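PDB 3ELX: ileal bile acid-binding protein, which binds bile acids such as cholate and, as a cytoplasmic member of the fatty-acid-binding protein family, probably carries them and perhaps fatty acids. Local coordinates for residues R36-V41 with Y56-H61; K111-S116 with V128-K133; D50-Q55 with T64-V69. All coordinates share one frame; numbering follows the deposited sequence.

In the fold
All three contacts belong to the ten-stranded antiparallel beta barrel of the fatty-acid-binding protein fold. Contact 1 lies where the chain passes from helix 29-34 into strand 41-47 and meets the end of strand 50-57; contacts 2 and 3 are hairpin pairings in the barrel wall. Their centres lie about 15 Å (1 to 2), 18 Å (1 to 3) and 16 Å (2 to 3) apart, yet their side chains meet inside: L40 CD2 comes 3.6 Å from R129 NH2, and E114 OE1 lies 3.9 Å from W53 CZ2. Contact 1 holds Y57 and contact 3 holds Q55, both cholate-binding in a structure of this protein; no cholate is bound here.

Contact 1: R36-V41 with Y56-H61; sequences RDFKLV and YYPNNH
CG of P58 stands over the middle of the F38 ring, with CD above the CE2 side: the CG lies 3.6 Å from the ring centroid, only 1° off the normal, a textbook CH-pi contact. Proline suits this place because it has little side-chain freedom to lose and its ring lies roughly flat along the phenyl face. The phenyl reaches the proline because CG of F38 is anti to the backbone N (chi1 -174°), which carries the ring across to the turn, while its edge meets the carbonyl oxygen Y56 O, 3.4 Å from F38 CE2 and in the plane of the ring.

Two residues on, the CD1 methyl of L40 fits the hollow between the face of the Y57 ring and Y56 O, 3.3 Å from that oxygen. It sits over the centre of the Y57 ring, 3.7 Å from the centroid, while the other branch, CD2, lies near the phenol end of the same ring, so a branched leucine serves several surfaces at once. Beyond it, V41 rests CG1 loosely beside Y56 CD2 at 4.2 Å.

Polar links run along the backbone. Y56 N gives V41 O a nearly straight hydrogen bond of 3.0 Å, and a water joins V41 N to Y56 O, donating to the latter at 2.7 Å; the water takes the place of a direct bond where the chains begin to part. The phenol of Y56 turns elsewhere, to E43, and that of Y57 makes a weak hydrogen bond with Q55.

The chemistry is therefore mainly apolar, two ring faces each covered by aliphatic carbon, with one direct and one water-mediated backbone link. It joins the segment after helix 29-34 to residues 56-58 and includes Y57, which contacts cholate in a structure of this protein.

Contact 2: K111-S116 with V128-K133; sequences KLVETS and VRTSKK
E114 and R129 form a salt bridge between neighbouring strands, OE2 to NH1 at 2.8 Å. The two side chains run side by side from a hydrogen-bonded pair and point the same way, but their flat ends are turned 75° against each other, and the N-H...O angle is only 129°, so the hydrogen bond within the bridge is weak. In R129 a bend at chi3 (36°) brings the guanidinium across to the glutamate, whose chain is extended beyond CG. A water lies within hydrogen-bonding distance of E114 OE2 (2.7 Å), S131 OG and L112 O; it cannot donate to all the acceptors around it at once. Small, polar S131 thus suits a site beside the charged pair. NH2 of R129 has a further partner in T12.

Four backbone bonds hold the strands in antiparallel register. E114 and R129 exchange a pair, each 2.8 Å between N and O and close to straight, and L112 and S131 exchange another. Between them T130 CA approaches L112 O in a CA-H...O contact.

Further out, the opposite face of the sheet carries V113, T115, V128 and T130, beta-branched residues well suited to strands. CG1 of V113 meets CG1 of V128 at 4.1 Å. At the strand end K111 bends at chi2, its CB touching T130 CG2 at 3.7 Å, and sends its ammonium to E13 in a salt bridge. On the inner face L112 packs beside S131, CB to CB at 4.1 Å, and also touches W10.

The charged pair, the water and neighbouring polar side chains such as T42 and Q103 form a polar region inside the barrel, near cholate-contacting Q55. Burial alone would disfavour either charge, but each probably stabilises the other's charged form.

Contact 3: D50-Q55 with T64-V69; sequences DFTWTQ and TNKFIV. With EDO (1,2-ethanediol), chain B.
F51 lays its CB over the face of the F67 ring, a CH-pi contact with CB 3.5 Å from CZ; the two rings are near parallel (14°) but slid so far apart that they barely overlap. F67 reaches under its neighbour because chi1 is 58°, with CG between the backbone N and the carbonyl carbon. CE3 of W53 meets the edge of the F67 ring, and V69 CG2 packs on F51 CE1 at 3.8 Å. Large aromatic and aliphatic groups suit this wall, which faces the cavity.

Beside them a 1,2-ethanediol, probably from the crystallisation liquor, lies over a face of the W53 indole and accepts a hydrogen bond from N65 ND2 (3.2 Å). OD1 of N65 accepts one from E76 N, which with the ND2 bond would hold the amide's rotation. Q55 NE2 lies 3.9 Å from C1 of the diol; Q55 and L94, beside W53, contact cholate in a structure of this protein, placing this wall at the bile-acid site, empty of cholate here.

Backbone bonds set this register: F51 with F67, and W53 with N65, each exchange two. On the outer face T54 and T64 share a weak hydroxyl bond.

Strand 50-57 continues the sheet into 41-47, where F51 and W53 touch I44. L94 of strand 93-97 meets F51, W53 and V69; beside strand 61-68, M75 of strand 73-76 packs on N65 and F67.

Contact 1: R36-V41 with Y56-H61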
# COMPACT_ATOMS: atom_id res chain seq x y z
N ARG A 36 -11.55 10.00 4.67
CA ARG A 36 -12.00 8.84 5.45
C ARG A 36 -12.97 7.89 4.71
O ARG A 36 -13.04 6.71 5.03
CB ARG A 36 -12.55 9.25 6.83
CG ARG A 36 -13.92 9.90 6.83
CD ARG A 36 -14.57 9.80 8.22
NE ARG A 36 -13.89 10.63 9.22
CZ ARG A 36 -14.34 11.80 9.66
NH1 ARG A 36 -15.48 12.31 9.21
NH2 ARG A 36 -13.64 12.47 10.57
N ASP A 37 -13.69 8.42 3.72
CA ASP A 37 -14.61 7.60 2.93
C ASP A 37 -14.14 7.36 1.49
O ASP A 37 -14.84 6.73 0.70
CB ASP A 37 -16.02 8.21 2.94
CG ASP A 37 -16.61 8.31 4.35
OD1 ASP A 37 -17.41 9.24 4.57
OD2 ASP A 37 -16.28 7.48 5.23
N PHE A 38 -12.95 7.85 1.16
CA PHE A 38 -12.38 7.68 -0.18
C PHE A 38 -12.03 6.20 -0.37
O PHE A 38 -11.50 5.56 0.54
CB PHE A 38 -11.15 8.57 -0.34
CG PHE A 38 -10.55 8.58 -1.74
CD1 PHE A 38 -11.10 9.38 -2.74
CD2 PHE A 38 -9.43 7.81 -2.04
CE1 PHE A 38 -10.54 9.41 -4.03
CE2 PHE A 38 -8.87 7.82 -3.33
CZ PHE A 38 -9.43 8.62 -4.32
N LYS A 39 -12.33 5.67 -1.55
CA LYS A 39 -11.98 4.29 -1.87
C LYS A 39 -10.78 4.29 -2.81
O LYS A 39 -10.90 4.64 -3.99
CB LYS A 39 -13.17 3.54 -2.48
CG LYS A 39 -14.38 3.50 -1.58
CD LYS A 39 -15.44 2.51 -2.06
CE LYS A 39 -16.46 3.17 -2.95
NZ LYS A 39 -17.24 4.25 -2.28
N LEU A 40 -9.62 3.92 -2.30
CA LEU A 40 -8.43 3.92 -3.13
C LEU A 40 -8.48 2.81 -4.17
O LEU A 40 -8.71 1.64 -3.82
CB LEU A 40 -7.19 3.72 -2.26
CG LEU A 40 -5.84 3.83 -2.96
CD1 LEU A 40 -5.59 5.29 -3.31
CD2 LEU A 40 -4.74 3.30 -2.03
N VAL A 41 -8.25 3.17 -5.43
CA VAL A 41 -8.07 2.19 -6.51
C VAL A 41 -6.59 1.93 -6.74
O VAL A 41 -5.78 2.86 -6.82
CB VAL A 41 -8.74 2.64 -7.83
CG1 VAL A 41 -8.40 1.69 -8.97
CG2 VAL A 41 -10.25 2.69 -7.63
N TYR A 56 -4.28 5.43 -7.03
CA TYR A 56 -4.98 6.63 -7.45
C TYR A 56 -5.56 7.36 -6.25
O TYR A 56 -6.70 7.14 -5.84
CB TYR A 56 -6.07 6.26 -8.46
CG TYR A 56 -5.51 5.72 -9.76
CD1 TYR A 56 -5.23 6.57 -10.82
CD2 TYR A 56 -5.24 4.35 -9.92
CE1 TYR A 56 -4.70 6.09 -12.02
CE2 TYR A 56 -4.71 3.86 -11.11
CZ TYR A 56 -4.44 4.73 -12.16
OH TYR A 56 -3.90 4.27 -13.35
N TYR A 57 -4.74 8.24 -5.68
CA TYR A 57 -5.15 9.02 -4.52
C TYR A 57 -6.03 10.20 -4.92
O TYR A 57 -6.17 10.49 -6.13
CB TYR A 57 -3.92 9.48 -3.73
CG TYR A 57 -3.28 8.38 -2.93
CD1 TYR A 57 -3.75 8.07 -1.64
CD2 TYR A 57 -2.23 7.65 -3.44
CE1 TYR A 57 -3.18 7.04 -0.89
CE2 TYR A 57 -1.64 6.63 -2.70
CZ TYR A 57 -2.13 6.33 -1.43
OH TYR A 57 -1.56 5.31 -0.70
N PRO A 58 -6.65 10.87 -3.94
CA PRO A 58 -7.50 12.01 -4.28
C PRO A 58 -6.79 13.11 -5.06
O PRO A 58 -5.56 13.24 -5.02
CB PRO A 58 -7.95 12.54 -2.91
CG PRO A 58 -7.87 11.32 -2.01
CD PRO A 58 -6.64 10.61 -2.48
N ASN A 59 -7.59 13.92 -5.76
CA ASN A 59 -7.07 15.09 -6.49
C ASN A 59 -6.02 14.72 -7.54
O ASN A 59 -5.05 15.46 -7.76
CB ASN A 59 -6.55 16.15 -5.50
CG ASN A 59 -7.64 16.68 -4.61
OD1 ASN A 59 -8.66 17.13 -5.09
ND2 ASN A 59 -7.41 16.63 -3.30
N ASN A 60 -6.24 13.58 -8.18
CA ASN A 60 -5.39 13.15 -9.30
C ASN A 60 -3.94 12.94 -8.91
O ASN A 60 -3.03 13.10 -9.71
CB ASN A 60 -5.51 14.13 -10.47
CG ASN A 60 -6.93 14.27 -10.95
OD1 ASN A 60 -7.56 13.29 -11.32
ND2 ASN A 60 -7.46 15.49 -10.90
N HIS A 61 -3.74 12.55 -7.65
CA HIS A 61 -2.44 12.18 -7.12
C HIS A 61 -2.21 10.71 -7.43
O HIS A 61 -2.78 9.84 -6.78
CB HIS A 61 -2.44 12.45 -5.62
CG HIS A 61 -1.16 12.09 -4.93
ND1 HIS A 61 0.08 12.22 -5.53
CD2 HIS A 61 -0.92 11.68 -3.66
CE1 HIS A 61 1.02 11.84 -4.68
NE2 HIS A 61 0.44 11.51 -3.54
O HOH W 1 -9.01 5.85 -6.48

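Contact 2: K111-S116 with V128-K133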
# COMPACT_ATOMS: atom_id res chain seq x y z
N LYS A 111 -9.00 -11.44 -2.51
CA LYS A 111 -8.95 -10.00 -2.22
C LYS A 111 -7.51 -9.55 -2.02
O LYS A 111 -6.67 -10.33 -1.58
CB LYS A 111 -9.73 -9.65 -0.96
CG LYS A 111 -11.08 -10.33 -0.83
CD LYS A 111 -12.15 -9.54 -1.50
CE LYS A 111 -13.49 -10.21 -1.22
NZ LYS A 111 -14.55 -9.20 -1.05
N LEU A 112 -7.24 -8.28 -2.33
CA LEU A 112 -5.93 -7.68 -2.07
C LEU A 112 -5.93 -7.15 -0.64
O LEU A 112 -6.71 -6.25 -0.31
CB LEU A 112 -5.67 -6.54 -3.06
CG LEU A 112 -4.38 -5.72 -2.89
CD1 LEU A 112 -3.18 -6.57 -3.15
CD2 LEU A 112 -4.39 -4.50 -3.81
N VAL A 113 -5.08 -7.71 0.21
CA VAL A 113 -5.03 -7.31 1.61
C VAL A 113 -3.71 -6.64 1.92
O VAL A 113 -2.65 -7.27 1.80
CB VAL A 113 -5.23 -8.51 2.56
CG1 VAL A 113 -5.26 -8.02 4.00
CG2 VAL A 113 -6.54 -9.26 2.22
N GLU A 114 -3.78 -5.38 2.32
CA GLU A 114 -2.60 -4.54 2.52
C GLU A 114 -2.54 -4.09 3.96
O GLU A 114 -3.46 -3.46 4.46
CB GLU A 114 -2.65 -3.33 1.59
CG GLU A 114 -2.62 -3.70 0.13
CD GLU A 114 -2.73 -2.49 -0.77
OE1 GLU A 114 -1.70 -1.84 -1.02
OE2 GLU A 114 -3.86 -2.19 -1.21
N THR A 115 -1.45 -4.45 4.65
CA THR A 115 -1.31 -4.13 6.07
C THR A 115 -0.12 -3.19 6.27
O THR A 115 1.01 -3.53 5.91
CB THR A 115 -1.10 -5.41 6.89
OG1 THR A 115 -2.17 -6.33 6.67
CG2 THR A 115 -0.98 -5.10 8.39
N SER A 116 -0.39 -2.01 6.85
CA SER A 116 0.65 -1.04 7.16
C SER A 116 0.84 -1.00 8.67
O SER A 116 -0.12 -0.81 9.42
CB SER A 116 0.28 0.35 6.64
OG SER A 116 -0.14 0.33 5.28
N VAL A 128 -5.24 -1.89 8.06
CA VAL A 128 -5.52 -3.02 7.17
C VAL A 128 -6.54 -2.60 6.13
O VAL A 128 -7.66 -2.23 6.46
CB VAL A 128 -6.07 -4.25 7.93
CG1 VAL A 128 -6.26 -5.42 6.97
CG2 VAL A 128 -5.16 -4.65 9.10
N ARG A 129 -6.13 -2.64 4.86
CA ARG A 129 -7.02 -2.31 3.75
C ARG A 129 -7.28 -3.56 2.93
O ARG A 129 -6.36 -4.29 2.59
CB ARG A 129 -6.38 -1.26 2.85
CG ARG A 129 -6.21 0.12 3.48
CD ARG A 129 -5.76 1.19 2.46
NE ARG A 129 -6.36 0.96 1.15
CZ ARG A 129 -5.71 0.45 0.11
NH1 ARG A 129 -4.43 0.12 0.20
NH2 ARG A 129 -6.36 0.26 -1.03
N THR A 130 -8.55 -3.82 2.62
CA THR A 130 -8.92 -4.97 1.82
C THR A 130 -9.63 -4.45 0.57
O THR A 130 -10.59 -3.70 0.69
CB THR A 130 -9.87 -5.90 2.59
OG1 THR A 130 -9.20 -6.37 3.78
CG2 THR A 130 -10.27 -7.10 1.73
N SER A 131 -9.13 -4.83 -0.60
CA SER A 131 -9.67 -4.36 -1.88
C SER A 131 -10.19 -5.51 -2.70
O SER A 131 -9.62 -6.61 -2.68
CB SER A 131 -8.57 -3.63 -2.68
OG SER A 131 -8.04 -2.51 -1.98
N LYS A 132 -11.29 -5.26 -3.43
CA LYS A 132 -11.86 -6.23 -4.35
C LYS A 132 -11.49 -5.87 -5.78
O LYS A 132 -11.24 -4.71 -6.11
CB LYS A 132 -13.39 -6.28 -4.19
CG LYS A 132 -14.11 -4.98 -4.52
CD LYS A 132 -15.63 -5.13 -4.41
CE LYS A 132 -16.30 -3.83 -4.84
NZ LYS A 132 -17.77 -3.83 -4.58
N LYS A 133 -11.46 -6.88 -6.64
CA LYS A 133 -11.22 -6.65 -8.06
C LYS A 133 -12.42 -5.92 -8.66
O LYS A 133 -13.57 -6.31 -8.44
CB LYS A 133 -11.02 -7.99 -8.75
CG LYS A 133 -10.55 -7.89 -10.18
CD LYS A 133 -10.21 -9.28 -10.72
CE LYS A 133 -9.13 -9.95 -9.90
NZ LYS A 133 -7.78 -9.46 -10.26
O HOH W 2 -6.13 -3.33 -0.40

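Contact 3: D50-Q55 with T64-V69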
# COMPACT_ATOMS: atom_id res chain seq x y z
N ASP A 50 8.76 -8.72 -11.20
CA ASP A 50 8.71 -7.33 -11.66
C ASP A 50 7.31 -6.74 -11.48
O ASP A 50 6.36 -7.16 -12.15
CB ASP A 50 9.15 -7.31 -13.13
CG ASP A 50 9.18 -5.92 -13.74
OD1 ASP A 50 8.36 -5.06 -13.37
OD2 ASP A 50 10.03 -5.71 -14.64
N PHE A 51 7.18 -5.76 -10.58
CA PHE A 51 5.89 -5.13 -10.29
C PHE A 51 5.85 -3.68 -10.71
O PHE A 51 6.83 -2.94 -10.54
CB PHE A 51 5.59 -5.14 -8.79
CG PHE A 51 5.21 -6.48 -8.24
CD1 PHE A 51 6.18 -7.43 -7.96
CD2 PHE A 51 3.87 -6.76 -7.94
CE1 PHE A 51 5.84 -8.66 -7.42
CE2 PHE A 51 3.52 -8.00 -7.40
CZ PHE A 51 4.50 -8.95 -7.14
N THR A 52 4.69 -3.25 -11.23
CA THR A 52 4.37 -1.83 -11.37
C THR A 52 3.09 -1.64 -10.57
O THR A 52 2.06 -2.24 -10.89
CB THR A 52 4.13 -1.43 -12.84
OG1 THR A 52 5.29 -1.76 -13.61
CG2 THR A 52 3.84 0.07 -12.95
N TRP A 53 3.17 -0.79 -9.56
CA TRP A 53 2.11 -0.69 -8.56
C TRP A 53 1.63 0.75 -8.52
O TRP A 53 2.37 1.63 -8.11
CB TRP A 53 2.69 -1.10 -7.20
CG TRP A 53 1.67 -1.46 -6.18
CD1 TRP A 53 0.77 -0.63 -5.57
CD2 TRP A 53 1.45 -2.77 -5.63
NE1 TRP A 53 0.01 -1.35 -4.67
CE2 TRP A 53 0.41 -2.66 -4.69
CE3 TRP A 53 2.05 -4.02 -5.83
CZ2 TRP A 53 -0.05 -3.75 -3.95
CZ3 TRP A 53 1.58 -5.11 -5.11
CH2 TRP A 53 0.53 -4.97 -4.19
N THR A 54 0.39 0.98 -8.96
CA THR A 54 -0.13 2.34 -9.12
C THR A 54 -1.32 2.56 -8.20
O THR A 54 -2.24 1.74 -8.14
CB THR A 54 -0.53 2.58 -10.59
OG1 THR A 54 0.61 2.36 -11.44
CG2 THR A 54 -1.02 4.00 -10.80
N GLN A 55 -1.30 3.67 -7.46
CA GLN A 55 -2.40 4.01 -6.56
C GLN A 55 -2.96 5.37 -6.94
O GLN A 55 -2.21 6.34 -7.13
CB GLN A 55 -1.95 4.04 -5.09
CG GLN A 55 -1.39 2.72 -4.60
CD GLN A 55 -0.76 2.84 -3.23
OE1 GLN A 55 -0.01 3.78 -2.96
NE2 GLN A 55 -1.05 1.89 -2.35
N THR A 64 3.08 5.82 -8.35
CA THR A 64 3.52 4.60 -9.02
C THR A 64 4.88 4.16 -8.50
O THR A 64 5.84 4.94 -8.47
CB THR A 64 3.60 4.80 -10.54
OG1 THR A 64 2.32 5.20 -11.03
CG2 THR A 64 4.00 3.52 -11.25
N ASN A 65 4.94 2.91 -8.07
CA ASN A 65 6.20 2.29 -7.68
C ASN A 65 6.49 1.12 -8.58
O ASN A 65 5.64 0.26 -8.79
CB ASN A 65 6.16 1.85 -6.22
CG ASN A 65 6.53 2.98 -5.28
OD1 ASN A 65 7.54 3.65 -5.48
ND2 ASN A 65 5.70 3.21 -4.27
N LYS A 66 7.70 1.13 -9.13
CA LYS A 66 8.20 0.03 -9.94
C LYS A 66 9.35 -0.61 -9.19
O LYS A 66 10.33 0.06 -8.83
CB LYS A 66 8.66 0.52 -11.31
CG LYS A 66 7.53 1.05 -12.16
CD LYS A 66 8.05 1.81 -13.37
CE LYS A 66 8.03 0.96 -14.64
NZ LYS A 66 8.91 -0.23 -14.56
N PHE A 67 9.19 -1.90 -8.90
CA PHE A 67 10.22 -2.61 -8.16
C PHE A 67 10.35 -4.04 -8.64
O PHE A 67 9.40 -4.60 -9.20
CB PHE A 67 9.95 -2.57 -6.65
CG PHE A 67 8.62 -3.14 -6.24
CD1 PHE A 67 7.50 -2.31 -6.11
CD2 PHE A 67 8.47 -4.51 -5.96
CE1 PHE A 67 6.25 -2.84 -5.71
CE2 PHE A 67 7.24 -5.04 -5.56
CZ PHE A 67 6.13 -4.21 -5.44
N ILE A 68 11.54 -4.61 -8.45
CA ILE A 68 11.76 -6.04 -8.70
C ILE A 68 12.07 -6.67 -7.36
O ILE A 68 13.00 -6.24 -6.66
CB ILE A 68 12.91 -6.28 -9.71
CG1 ILE A 68 12.54 -5.65 -11.06
CG2 ILE A 68 13.20 -7.78 -9.84
CD1 ILE A 68 13.70 -5.54 -12.03
N VAL A 69 11.28 -7.67 -6.98
CA VAL A 69 11.51 -8.34 -5.69
C VAL A 69 12.95 -8.83 -5.61
O VAL A 69 13.47 -9.43 -6.55
CB VAL A 69 10.52 -9.50 -5.48
CG1 VAL A 69 10.79 -10.21 -4.14
CG2 VAL A 69 9.09 -8.98 -5.53
C1 EDO B . 2.17 -0.37 -2.04
O1 EDO B . 2.42 -0.10 -0.87
C2 EDO B . 3.23 -0.27 -3.11
O2 EDO B . 3.44 1.10 -3.45
O HOH W 3 8.84 -2.68 -12.40